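Local coordinates for protein pseudoaglycone deacetylase Dbv21 (Actinoplanes teichomyceticus, PDB 3DFI) that probably removes an acetyl group, as a zinc-dependent deacetylase, from a pseudoaglycone in the biosynthesis of the lipoglycopeptide antibiotic A40926, at residues 24-29 with 255-260; 8-13 with 146-151; 79-84 with 223-228. All coordinates share one frame; numbering follows the deposited sequence.

Overall arrangement
Strand 9-14, the first strand of the chain, lies inside the sheet, and interaction 2 closes its first long loop by pairing residues 8-13 with 146-151 as parallel neighbours. Helix 19-33 follows, and interaction 1 fastens its residues 24-29 to strand 258-266, near the C terminus. Interaction 3 joins helix 71-86 to the turn 223-228 and is nested inside the loop closed by interaction 1. Interaction 2 crosses both others, because the segments alternate along the chain. Interactions 1 and 2 also touch: Leu28 CD2 lies 4.2 Å from Ile10 CG2. Interaction 3 touches neither of the others, its centre being about 17 Å from that of interaction 1 and about 20 Å from that of interaction 2.

Interaction 1. Residues 24-29 with 255-260; sequences VGASLA and GGYNET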
ATOM      1  N   VAL A  24       4.082   3.545   3.465  1.00 49.96           N
ATOM      2  CA  VAL A  24       3.673   4.700   4.300  1.00 50.88           C
ATOM      3  C   VAL A  24       3.505   4.385   5.815  1.00 50.31           C
ATOM      4  O   VAL A  24       2.993   5.203   6.583  1.00 50.07           O
ATOM      5  CB  VAL A  24       2.431   5.455   3.664  1.00 51.19           C
ATOM      6  CG1 VAL A  24       1.286   4.526   3.426  1.00 51.52           C
ATOM      7  CG2 VAL A  24       2.005   6.628   4.504  1.00 55.07           C
ATOM      8  N   GLY A  25       3.986   3.212   6.232  1.00 49.75           N
ATOM      9  CA  GLY A  25       3.782   2.735   7.591  1.00 49.07           C
ATOM     10  C   GLY A  25       4.221   3.702   8.680  1.00 48.72           C
ATOM     11  O   GLY A  25       3.501   3.886   9.660  1.00 48.64           O
ATOM     12  N   ALA A  26       5.395   4.312   8.527  1.00 47.97           N
ATOM     13  CA  ALA A  26       5.861   5.304   9.511  1.00 47.93           C
ATOM     14  C   ALA A  26       5.002   6.601   9.555  1.00 47.31           C
ATOM     15  O   ALA A  26       4.729   7.135  10.623  1.00 46.99           O
ATOM     16  CB  ALA A  26       7.347   5.626   9.294  1.00 47.91           C
ATOM     17  N   SER A  27       4.576   7.094   8.401  1.00 47.37           N
ATOM     18  CA  SER A  27       3.691   8.277   8.344  1.00 47.52           C
ATOM     19  C   SER A  27       2.321   7.940   8.947  1.00 47.29           C
ATOM     20  O   SER A  27       1.700   8.770   9.607  1.00 46.72           O
ATOM     21  CB  SER A  27       3.490   8.749   6.909  1.00 48.02           C
ATOM     22  OG  SER A  27       4.702   9.207   6.339  1.00 50.31           O
ATOM     23  N   LEU A  28       1.874   6.705   8.748  1.00 46.85           N
ATOM     24  CA  LEU A  28       0.615   6.267   9.344  1.00 46.91           C
ATOM     25  C   LEU A  28       0.733   6.194  10.859  1.00 46.23           C
ATOM     26  O   LEU A  28      -0.145   6.706  11.571  1.00 46.07           O
ATOM     27  CB  LEU A  28       0.153   4.923   8.765  1.00 46.69           C
ATOM     28  CG  LEU A  28      -0.212   4.903   7.271  1.00 47.97           C
ATOM     29  CD1 LEU A  28      -0.672   3.489   6.847  1.00 47.84           C
ATOM     30  CD2 LEU A  28      -1.258   5.915   6.930  1.00 45.75           C
ATOM     31  N   ALA A  29       1.810   5.559  11.333  1.00 45.00           N
ATOM     32  CA  ALA A  29       2.146   5.496  12.758  1.00 44.22           C
ATOM     33  C   ALA A  29       2.242   6.894  13.357  1.00 44.15           C
ATOM     34  O   ALA A  29       1.735   7.141  14.462  1.00 44.13           O
ATOM     35  CB  ALA A  29       3.447   4.768  12.952  1.00 43.88           C
ATOM     36  N   GLY A 255      18.368  14.394   8.168  1.00 62.12           N
ATOM     37  CA  GLY A 255      17.123  14.580   8.924  1.00 60.86           C
ATOM     38  C   GLY A 255      16.208  13.422   9.279  1.00 59.77           C
ATOM     39  O   GLY A 255      14.990  13.608   9.350  1.00 60.32           O
ATOM     40  N   GLY A 256      16.766  12.239   9.518  1.00 58.46           N
ATOM     41  CA  GLY A 256      15.969  11.115  10.012  1.00 56.37           C
ATOM     42  C   GLY A 256      15.012  10.471   9.014  1.00 55.11           C
ATOM     43  O   GLY A 256      14.955  10.862   7.848  1.00 54.70           O
ATOM     44  N   TYR A 257      14.261   9.473   9.491  1.00 53.55           N
ATOM     45  CA  TYR A 257      13.401   8.662   8.629  1.00 52.22           C
ATOM     46  C   TYR A 257      12.262   9.447   7.989  1.00 51.70           C
ATOM     47  O   TYR A 257      11.656  10.339   8.604  1.00 51.31           O
ATOM     48  CB  TYR A 257      12.867   7.406   9.341  1.00 51.42           C
ATOM     49  CG  TYR A 257      12.370   6.398   8.338  1.00 51.17           C
ATOM     50  CD1 TYR A 257      13.271   5.683   7.555  1.00 50.66           C
ATOM     51  CD2 TYR A 257      10.998   6.195   8.130  1.00 49.70           C
ATOM     52  CE1 TYR A 257      12.837   4.785   6.611  1.00 50.13           C
ATOM     53  CE2 TYR A 257      10.544   5.295   7.170  1.00 50.26           C
ATOM     54  CZ  TYR A 257      11.477   4.597   6.418  1.00 50.67           C
ATOM     55  OH  TYR A 257      11.070   3.726   5.460  1.00 49.59           O
ATOM     56  N   ASN A 258      11.993   9.087   6.737  1.00 50.93           N
ATOM     57  CA  ASN A 258      11.057   9.785   5.892  1.00 50.48           C
ATOM     58  C   ASN A 258      10.551   8.907   4.745  1.00 50.37           C
ATOM     59  O   ASN A 258      11.195   7.922   4.340  1.00 50.60           O
ATOM     60  CB  ASN A 258      11.684  11.093   5.366  1.00 50.15           C
ATOM     61  CG  ASN A 258      12.912  10.855   4.521  1.00 49.73           C
ATOM     62  OD1 ASN A 258      14.043  10.878   5.021  1.00 53.61           O
ATOM     63  ND2 ASN A 258      12.706  10.601   3.243  1.00 48.31           N
ATOM     64  N   GLU A 259       9.384   9.285   4.243  1.00 50.15           N
ATOM     65  CA  GLU A 259       8.694   8.624   3.151  1.00 49.95           C
ATOM     66  C   GLU A 259       8.206   9.722   2.156  1.00 50.21           C
ATOM     67  O   GLU A 259       7.844  10.840   2.563  1.00 50.62           O
ATOM     68  CB  GLU A 259       7.531   7.796   3.717  1.00 49.94           C
ATOM     69  CG  GLU A 259       7.982   6.700   4.744  1.00 49.31           C
ATOM     70  CD  GLU A 259       6.836   6.046   5.516  1.00 49.74           C
ATOM     71  OE1 GLU A 259       5.812   6.726   5.807  1.00 48.67           O
ATOM     72  OE2 GLU A 259       6.956   4.839   5.838  1.00 49.28           O
ATOM     73  N   THR A 260       8.223   9.404   0.862  1.00 49.61           N
ATOM     74  CA  THR A 260       7.882  10.360  -0.205  1.00 48.47           C
ATOM     75  C   THR A 260       6.469  10.139  -0.725  1.00 48.17           C
ATOM     76  O   THR A 260       6.049   8.995  -0.977  1.00 47.46           O
ATOM     77  CB  THR A 260       8.856  10.209  -1.391  1.00 48.00           C
ATOM     78  OG1 THR A 260      10.185  10.431  -0.936  1.00 47.95           O
ATOM     79  CG2 THR A 260       8.548  11.181  -2.509  1.00 47.82           C
TER
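Glu259 OE1 is gripped twice by Ser27, by the main-chain N at 2.9 Å and by the hydroxyl OG at 2.8 Å. This carboxylate pins helix 19-33 to strand 258-266, which runs antiparallel to its neighbours in the mixed beta-sheet of this alpha/beta fold. The segment axes come within 7.6 Å of each other. The two donors reach OE1 from different directions: OG meets the anti lone pair of OE1, on the side away from the other carboxylate oxygen, whereas the N-H of Ser27 arrives from above the carboxylate plane, 39° out of it. The second oxygen, OE2, takes the N-H of Ala26 at 3.2 Å, on its syn side but well out of the plane, with a moderately bent N-H...O angle of 147°. The helix is kinked here, and neither Ala26 N nor Ser27 N bonds to the preceding turn, so the carboxylate supplies acceptors to both. With CG beside the backbone N (chi1 -59°) and the chain extended beyond it, Glu259 spans the gap between strand and helix. Its position is further fixed by a salt bridge from OE2 to Lys219, which also bonds Tyr257 OH, while Ser27 OG has a second partner in Ser209. The buried carboxylate is probably ionised, its charge balanced by Lys219 and the N-H donors. Beside this network the methyl of Ala26 meets the Tyr257 ring at its edge, with CB 3.9 Å from CE2.

Interaction 2. Residues 8-13 with 146-151; sequences TRILAI and PTLVLT
Two threonine torsions set the ends of the pairing between residues 8-13 and 146-151. Thr147 places OG1 between its backbone N and carbonyl carbon (chi1 57°), from where OG1 receives the N-H of Arg9 at 3.1 Å in an almost straight bond, 172° at the hydrogen. Thr151 instead turns OG1 opposite its own N (chi1 -166°), and the hydroxyl donates to Ile13 O over 2.7 Å. Thr147 OG1 is also bonded to the carbonyl of Asp6. Next to it, Arg9 O accepts two successive amides, Thr147 N at 2.7 Å in the carbonyl plane and Leu148 N at 3.3 Å, tilted out of it.

From there the alternation is that of regular parallel strands: Leu11 N bonds Leu148 O at 2.9 Å, Leu11 O takes Leu150 N, and Ile13 N closes on Leu150 O at 2.7 Å. Strands 9-14 and 148-152 lie side by side in the middle of the parallel part of the sheet, as in the Rossmann-like core of PIG-L deacetylases, with strand 37-42 flanking the first and 179-182 the second.

Ile10, Ala12, Leu148 and Leu150 share one face; Ile10 CG2 packs on Leu150 CD1 at 3.8 Å, and Ile10 lies alongside Leu148. On the other face, CB of Leu11 rests against CB of Pro146, and helix 126-144 covers both through Ile141. At the partly exposed start, Thr147 CG2 sits over one face of the Arg9 guanidinium, displaced from its middle toward NH2, 3.5 Å away, while Arg9 NE bonds Asp145 O.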
ATOM      1  N   THR A   8      -6.615  14.169  10.100  1.00 50.92           N
ATOM      2  CA  THR A   8      -7.609  13.808  11.108  1.00 49.92           C
ATOM      3  C   THR A   8      -8.111  12.374  10.858  1.00 49.56           C
ATOM      4  O   THR A   8      -8.074  11.531  11.756  1.00 48.58           O
ATOM      5  CB  THR A   8      -8.784  14.819  11.127  1.00 50.08           C
ATOM      6  OG1 THR A   8      -8.278  16.130  11.411  1.00 49.42           O
ATOM      7  CG2 THR A   8      -9.832  14.443  12.189  1.00 50.24           C
ATOM      8  N   ARG A   9      -8.568  12.109   9.634  1.00 49.21           N
ATOM      9  CA  ARG A   9      -9.058  10.781   9.251  1.00 49.22           C
ATOM     10  C   ARG A   9      -8.424  10.377   7.928  1.00 48.96           C
ATOM     11  O   ARG A   9      -8.799  10.888   6.880  1.00 47.97           O
ATOM     12  CB  ARG A   9     -10.595  10.783   9.170  1.00 49.60           C
ATOM     13  CG  ARG A   9     -11.293  11.106  10.507  1.00 49.54           C
ATOM     14  CD  ARG A   9     -12.826  11.123  10.418  1.00 49.60           C
ATOM     15  NE  ARG A   9     -13.337  12.129   9.482  1.00 50.58           N
ATOM     16  CZ  ARG A   9     -13.575  13.408   9.779  1.00 52.98           C
ATOM     17  NH1 ARG A   9     -13.349  13.876  11.005  1.00 54.62           N
ATOM     18  NH2 ARG A   9     -14.045  14.232   8.847  1.00 52.19           N
ATOM     19  N   ILE A  10      -7.432   9.483   7.994  1.00 49.21           N
ATOM     20  CA  ILE A  10      -6.740   8.989   6.806  1.00 49.64           C
ATOM     21  C   ILE A  10      -7.297   7.638   6.326  1.00 50.11           C
ATOM     22  O   ILE A  10      -7.416   6.686   7.105  1.00 49.89           O
ATOM     23  CB  ILE A  10      -5.204   8.847   7.039  1.00 49.61           C
ATOM     24  CG1 ILE A  10      -4.577  10.211   7.401  1.00 49.97           C
ATOM     25  CG2 ILE A  10      -4.519   8.275   5.787  1.00 49.56           C
ATOM     26  CD1 ILE A  10      -3.157  10.097   7.958  1.00 49.00           C
ATOM     27  N   LEU A  11      -7.629   7.571   5.034  1.00 49.70           N
ATOM     28  CA  LEU A  11      -7.941   6.305   4.392  1.00 49.78           C
ATOM     29  C   LEU A  11      -6.837   5.960   3.398  1.00 50.33           C
ATOM     30  O   LEU A  11      -6.677   6.633   2.384  1.00 50.56           O
ATOM     31  CB  LEU A  11      -9.283   6.368   3.683  1.00 49.95           C
ATOM     32  CG  LEU A  11      -9.780   5.104   2.968  1.00 50.59           C
ATOM     33  CD1 LEU A  11      -9.940   3.861   3.910  1.00 48.22           C
ATOM     34  CD2 LEU A  11     -11.092   5.441   2.233  1.00 49.09           C
ATOM     35  N   ALA A  12      -6.055   4.930   3.711  1.00 48.80           N
ATOM     36  CA  ALA A  12      -5.035   4.461   2.777  1.00 49.02           C
ATOM     37  C   ALA A  12      -5.584   3.268   1.997  1.00 48.68           C
ATOM     38  O   ALA A  12      -6.182   2.361   2.590  1.00 49.20           O
ATOM     39  CB  ALA A  12      -3.759   4.089   3.521  1.00 47.39           C
ATOM     40  N   ILE A  13      -5.425   3.303   0.676  1.00 49.07           N
ATOM     41  CA  ILE A  13      -5.884   2.214  -0.198  1.00 49.46           C
ATOM     42  C   ILE A  13      -4.673   1.407  -0.659  1.00 49.18           C
ATOM     43  O   ILE A  13      -3.908   1.862  -1.528  1.00 49.57           O
ATOM     44  CB  ILE A  13      -6.696   2.733  -1.445  1.00 49.42           C
ATOM     45  CG1 ILE A  13      -7.732   3.818  -1.075  1.00 48.24           C
ATOM     46  CG2 ILE A  13      -7.371   1.561  -2.203  1.00 48.69           C
ATOM     47  CD1 ILE A  13      -8.926   3.297  -0.249  1.00 49.10           C
ATOM     48  N   PRO A 146     -13.114  10.154   5.238  1.00 51.53           N
ATOM     49  CA  PRO A 146     -11.726  10.577   5.430  1.00 50.24           C
ATOM     50  C   PRO A 146     -11.522  12.056   5.094  1.00 49.03           C
ATOM     51  O   PRO A 146     -12.305  12.616   4.323  1.00 48.63           O
ATOM     52  CB  PRO A 146     -10.972   9.733   4.404  1.00 49.84           C
ATOM     53  CG  PRO A 146     -11.950   9.550   3.308  1.00 50.66           C
ATOM     54  CD  PRO A 146     -13.269   9.351   4.008  1.00 51.66           C
ATOM     55  N   THR A 147     -10.481  12.661   5.666  1.00 47.56           N
ATOM     56  CA  THR A 147     -10.039  14.025   5.299  1.00 46.89           C
ATOM     57  C   THR A 147      -8.818  13.969   4.372  1.00 47.07           C
ATOM     58  O   THR A 147      -8.399  14.965   3.817  1.00 46.29           O
ATOM     59  CB  THR A 147      -9.709  14.853   6.567  1.00 47.00           C
ATOM     60  OG1 THR A 147      -8.715  14.165   7.341  1.00 45.30           O
ATOM     61  CG2 THR A 147     -10.959  15.019   7.428  1.00 45.86           C
ATOM     62  N   LEU A 148      -8.244  12.774   4.238  1.00 48.08           N
ATOM     63  CA  LEU A 148      -7.148  12.507   3.298  1.00 48.84           C
ATOM     64  C   LEU A 148      -7.201  11.052   2.843  1.00 48.73           C
ATOM     65  O   LEU A 148      -7.405  10.139   3.656  1.00 48.47           O
ATOM     66  CB  LEU A 148      -5.790  12.789   3.952  1.00 49.06           C
ATOM     67  CG  LEU A 148      -4.483  12.464   3.202  1.00 48.70           C
ATOM     68  CD1 LEU A 148      -4.275  13.433   2.077  1.00 48.69           C
ATOM     69  CD2 LEU A 148      -3.299  12.533   4.193  1.00 48.71           C
ATOM     70  N   VAL A 149      -7.048  10.860   1.540  1.00 48.79           N
ATOM     71  CA  VAL A 149      -6.891   9.532   0.941  1.00 49.84           C
ATOM     72  C   VAL A 149      -5.472   9.345   0.390  1.00 49.82           C
ATOM     73  O   VAL A 149      -4.955  10.237  -0.257  1.00 49.45           O
ATOM     74  CB  VAL A 149      -7.919   9.322  -0.211  1.00 50.20           C
ATOM     75  CG1 VAL A 149      -7.579   8.081  -1.048  1.00 51.73           C
ATOM     76  CG2 VAL A 149      -9.368   9.207   0.354  1.00 50.23           C
ATOM     77  N   LEU A 150      -4.869   8.178   0.644  1.00 49.81           N
ATOM     78  CA  LEU A 150      -3.577   7.815   0.083  1.00 50.21           C
ATOM     79  C   LEU A 150      -3.683   6.537  -0.732  1.00 49.96           C
ATOM     80  O   LEU A 150      -4.397   5.611  -0.352  1.00 49.78           O
ATOM     81  CB  LEU A 150      -2.518   7.594   1.199  1.00 50.19           C
ATOM     82  CG  LEU A 150      -2.386   8.757   2.197  1.00 52.25           C
ATOM     83  CD1 LEU A 150      -1.535   8.339   3.389  1.00 52.45           C
ATOM     84  CD2 LEU A 150      -1.796   9.961   1.517  1.00 50.97           C
ATOM     85  N   THR A 151      -2.933   6.471  -1.827  1.00 49.72           N
ATOM     86  CA  THR A 151      -2.697   5.195  -2.484  1.00 49.13           C
ATOM     87  C   THR A 151      -1.326   5.221  -3.167  1.00 49.49           C
ATOM     88  O   THR A 151      -0.608   6.204  -3.074  1.00 49.24           O
ATOM     89  CB  THR A 151      -3.829   4.777  -3.446  1.00 49.05           C
ATOM     90  OG1 THR A 151      -3.665   3.393  -3.791  1.00 50.30           O
ATOM     91  CG2 THR A 151      -3.844   5.642  -4.737  1.00 46.53           C
TER

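Interaction 3. Residues 79-84 with 223-228; sequences DIAALD and MKHYAT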
ATOM      1  N   ASP A  79      -1.760  -9.030   7.956  1.00 48.23           N
ATOM      2  CA  ASP A  79      -2.163  -7.636   7.798  1.00 49.15           C
ATOM      3  C   ASP A  79      -2.787  -7.093   9.093  1.00 49.44           C
ATOM      4  O   ASP A  79      -2.450  -6.002   9.528  1.00 49.55           O
ATOM      5  CB  ASP A  79      -3.132  -7.512   6.608  1.00 48.02           C
ATOM      6  CG  ASP A  79      -3.464  -6.068   6.260  1.00 51.06           C
ATOM      7  OD1 ASP A  79      -2.540  -5.287   5.939  1.00 53.23           O
ATOM      8  OD2 ASP A  79      -4.660  -5.732   6.277  1.00 52.68           O
ATOM      9  N   ILE A  80      -3.665  -7.873   9.728  1.00 50.54           N
ATOM     10  CA  ILE A  80      -4.279  -7.467  11.006  1.00 51.11           C
ATOM     11  C   ILE A  80      -3.215  -7.238  12.107  1.00 51.75           C
ATOM     12  O   ILE A  80      -3.219  -6.187  12.769  1.00 52.09           O
ATOM     13  CB  ILE A  80      -5.376  -8.472  11.426  1.00 51.40           C
ATOM     14  CG1 ILE A  80      -6.554  -8.394  10.434  1.00 50.67           C
ATOM     15  CG2 ILE A  80      -5.819  -8.282  12.898  1.00 50.92           C
ATOM     16  CD1 ILE A  80      -7.506  -9.633  10.434  1.00 51.09           C
ATOM     17  N   ALA A  81      -2.301  -8.193  12.273  1.00 51.38           N
ATOM     18  CA  ALA A  81      -1.197  -8.084  13.250  1.00 51.11           C
ATOM     19  C   ALA A  81      -0.356  -6.818  13.027  1.00 50.91           C
ATOM     20  O   ALA A  81      -0.113  -6.043  13.963  1.00 51.10           O
ATOM     21  CB  ALA A  81      -0.305  -9.339  13.196  1.00 50.28           C
ATOM     22  N   ALA A  82       0.065  -6.616  11.784  1.00 50.04           N
ATOM     23  CA  ALA A  82       0.808  -5.417  11.373  1.00 50.94           C
ATOM     24  C   ALA A  82       0.064  -4.097  11.663  1.00 50.71           C
ATOM     25  O   ALA A  82       0.594  -3.207  12.326  1.00 51.38           O
ATOM     26  CB  ALA A  82       1.179  -5.493   9.885  1.00 49.77           C
ATOM     27  N   LEU A  83      -1.167  -3.977  11.182  1.00 50.82           N
ATOM     28  CA  LEU A  83      -1.893  -2.700  11.314  1.00 50.37           C
ATOM     29  C   LEU A  83      -2.216  -2.369  12.782  1.00 51.59           C
ATOM     30  O   LEU A  83      -2.091  -1.207  13.213  1.00 51.59           O
ATOM     31  CB  LEU A  83      -3.142  -2.696  10.417  1.00 49.34           C
ATOM     32  CG  LEU A  83      -2.843  -2.688   8.913  1.00 46.86           C
ATOM     33  CD1 LEU A  83      -4.091  -2.916   8.076  1.00 48.97           C
ATOM     34  CD2 LEU A  83      -2.156  -1.398   8.493  1.00 45.40           C
ATOM     35  N   ASP A  84      -2.632  -3.386  13.540  1.00 52.20           N
ATOM     36  CA  ASP A  84      -2.765  -3.290  15.001  1.00 53.77           C
ATOM     37  C   ASP A  84      -1.547  -2.688  15.712  1.00 54.39           C
ATOM     38  O   ASP A  84      -1.711  -1.938  16.677  1.00 54.86           O
ATOM     39  CB  ASP A  84      -3.046  -4.669  15.612  1.00 53.78           C
ATOM     40  CG  ASP A  84      -4.494  -5.085  15.483  1.00 54.49           C
ATOM     41  OD1 ASP A  84      -5.284  -4.368  14.823  1.00 56.64           O
ATOM     42  OD2 ASP A  84      -4.850  -6.143  16.039  1.00 55.43           O
ATOM     43  N   MET A 223       6.232  -4.323   9.834  1.00 50.42           N
ATOM     44  CA  MET A 223       6.677  -5.047   8.628  1.00 50.70           C
ATOM     45  C   MET A 223       7.024  -6.528   8.863  1.00 49.59           C
ATOM     46  O   MET A 223       6.807  -7.366   7.984  1.00 48.34           O
ATOM     47  CB  MET A 223       7.883  -4.360   7.988  1.00 50.41           C
ATOM     48  CG  MET A 223       7.563  -3.050   7.262  1.00 51.84           C
ATOM     49  SD  MET A 223       9.077  -2.174   6.840  1.00 53.69           S
ATOM     50  CE  MET A 223       9.889  -3.450   5.876  1.00 56.54           C
ATOM     51  N   LYS A 224       7.572  -6.831  10.043  1.00 49.49           N
ATOM     52  CA  LYS A 224       7.926  -8.204  10.435  1.00 49.43           C
ATOM     53  C   LYS A 224       6.724  -9.146  10.399  1.00 49.51           C
ATOM     54  O   LYS A 224       6.887 -10.348  10.185  1.00 49.04           O
ATOM     55  CB  LYS A 224       8.556  -8.228  11.827  1.00 49.57           C
ATOM     56  CG  LYS A 224       9.883  -7.501  11.910  1.00 50.09           C
ATOM     57  CD  LYS A 224      10.430  -7.496  13.328  1.00 49.48           C
ATOM     58  CE  LYS A 224      11.644  -6.578  13.437  1.00 49.52           C
ATOM     59  NZ  LYS A 224      12.318  -6.718  14.759  1.00 51.31           N
ATOM     60  N   HIS A 225       5.517  -8.599  10.569  1.00 49.60           N
ATOM     61  CA  HIS A 225       4.322  -9.436  10.569  1.00 50.06           C
ATOM     62  C   HIS A 225       3.974 -10.060   9.220  1.00 49.98           C
ATOM     63  O   HIS A 225       3.407 -11.147   9.181  1.00 49.71           O
ATOM     64  CB  HIS A 225       3.130  -8.732  11.200  1.00 49.99           C
ATOM     65  CG  HIS A 225       3.173  -8.754  12.691  1.00 51.35           C
ATOM     66  ND1 HIS A 225       3.092  -9.928  13.412  1.00 51.02           N
ATOM     67  CD2 HIS A 225       3.323  -7.761  13.600  1.00 52.59           C
ATOM     68  CE1 HIS A 225       3.177  -9.657  14.704  1.00 51.82           C
ATOM     69  NE2 HIS A 225       3.327  -8.351  14.845  1.00 53.48           N
ATOM     70  N   TYR A 226       4.369  -9.411   8.127  1.00 49.75           N
ATOM     71  CA  TYR A 226       4.121  -9.962   6.788  1.00 49.36           C
ATOM     72  C   TYR A 226       5.214 -10.962   6.399  1.00 48.89           C
ATOM     73  O   TYR A 226       5.932 -10.758   5.417  1.00 48.35           O
ATOM     74  CB  TYR A 226       4.072  -8.855   5.752  1.00 49.26           C
ATOM     75  CG  TYR A 226       2.993  -7.840   5.969  1.00 48.26           C
ATOM     76  CD1 TYR A 226       1.671  -8.112   5.619  1.00 50.60           C
ATOM     77  CD2 TYR A 226       3.295  -6.582   6.493  1.00 49.78           C
ATOM     78  CE1 TYR A 226       0.643  -7.149   5.803  1.00 48.54           C
ATOM     79  CE2 TYR A 226       2.281  -5.603   6.672  1.00 51.36           C
ATOM     80  CZ  TYR A 226       0.958  -5.895   6.325  1.00 50.14           C
ATOM     81  OH  TYR A 226      -0.047  -4.936   6.492  1.00 49.52           O
ATOM     82  N   ALA A 227       5.276 -12.067   7.132  1.00 48.24           N
ATOM     83  CA  ALA A 227       6.420 -12.979   7.089  1.00 48.26           C
ATOM     84  C   ALA A 227       6.435 -13.722   5.771  1.00 48.53           C
ATOM     85  O   ALA A 227       7.475 -14.165   5.286  1.00 48.22           O
ATOM     86  CB  ALA A 227       6.297 -13.972   8.218  1.00 48.68           C
ATOM     87  N   THR A 228       5.235 -13.934   5.253  1.00 48.18           N
ATOM     88  CA  THR A 228       5.020 -14.571   3.968  1.00 49.43           C
ATOM     89  C   THR A 228       5.755 -13.785   2.845  1.00 49.40           C
ATOM     90  O   THR A 228       6.554 -14.357   2.110  1.00 48.82           O
ATOM     91  CB  THR A 228       3.479 -14.686   3.759  1.00 50.56           C
ATOM     92  OG1 THR A 228       3.150 -15.839   2.989  1.00 56.08           O
ATOM     93  CG2 THR A 228       2.871 -13.448   3.223  1.00 46.09           C
TER
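Asp79 is held to Tyr226 by the one hydrogen bond between residues 79-84 and 223-228: the phenol OH donates to OD1 over 2.6 Å. The bond from CA to CB of the aspartate points away from the partner segment overall, although CB still touches the ring at CE1. With CG opposite the backbone N (chi1 -173°), the aspartate side chain runs alongside that of the tyrosine, both pointing the same way, which brings OD1 to the phenol OH. OD1 is met on its anti side, 19° out of the carboxylate plane, and it lies in the plane of the phenol ring at its edge. The two planes stand 39° apart. OD2 is bonded to His92, so both oxygens are engaged and rotation of the carboxylate is restrained from two directions. The main chain closes in too, Asp79 CA lying 3.5 Å from Tyr226 CE1.

Two residues on, Ala81 lays its methyl over one face of the His225 imidazole. This is a CH-pi contact, CB being 3.6 Å from the ring centroid, with its foot displaced toward the rim near ND1.

These contacts dock helix 71-86 against the turn that links helices 213-223 and 227-233 in the alpha/beta fold. The link is a type I beta turn from Met223 to Tyr226, closed by Tyr226 N to Met223 O at 3.2 Å; Tyr226 is then the centre of an inverse gamma turn. The side chain of Tyr226 is about 10 Å from the zinc ion, which His16, Asp19 and His161 bind, and it also touches Asp18 and Val21.

Ala82 packs its methyl obliquely on the Tyr226 ring, CB lying 3.4 Å from CE2, and also touches His225 CB at 4.0 Å. Leu83 contributes its branch point, CG lying 4.3 Å from Tyr226 OH.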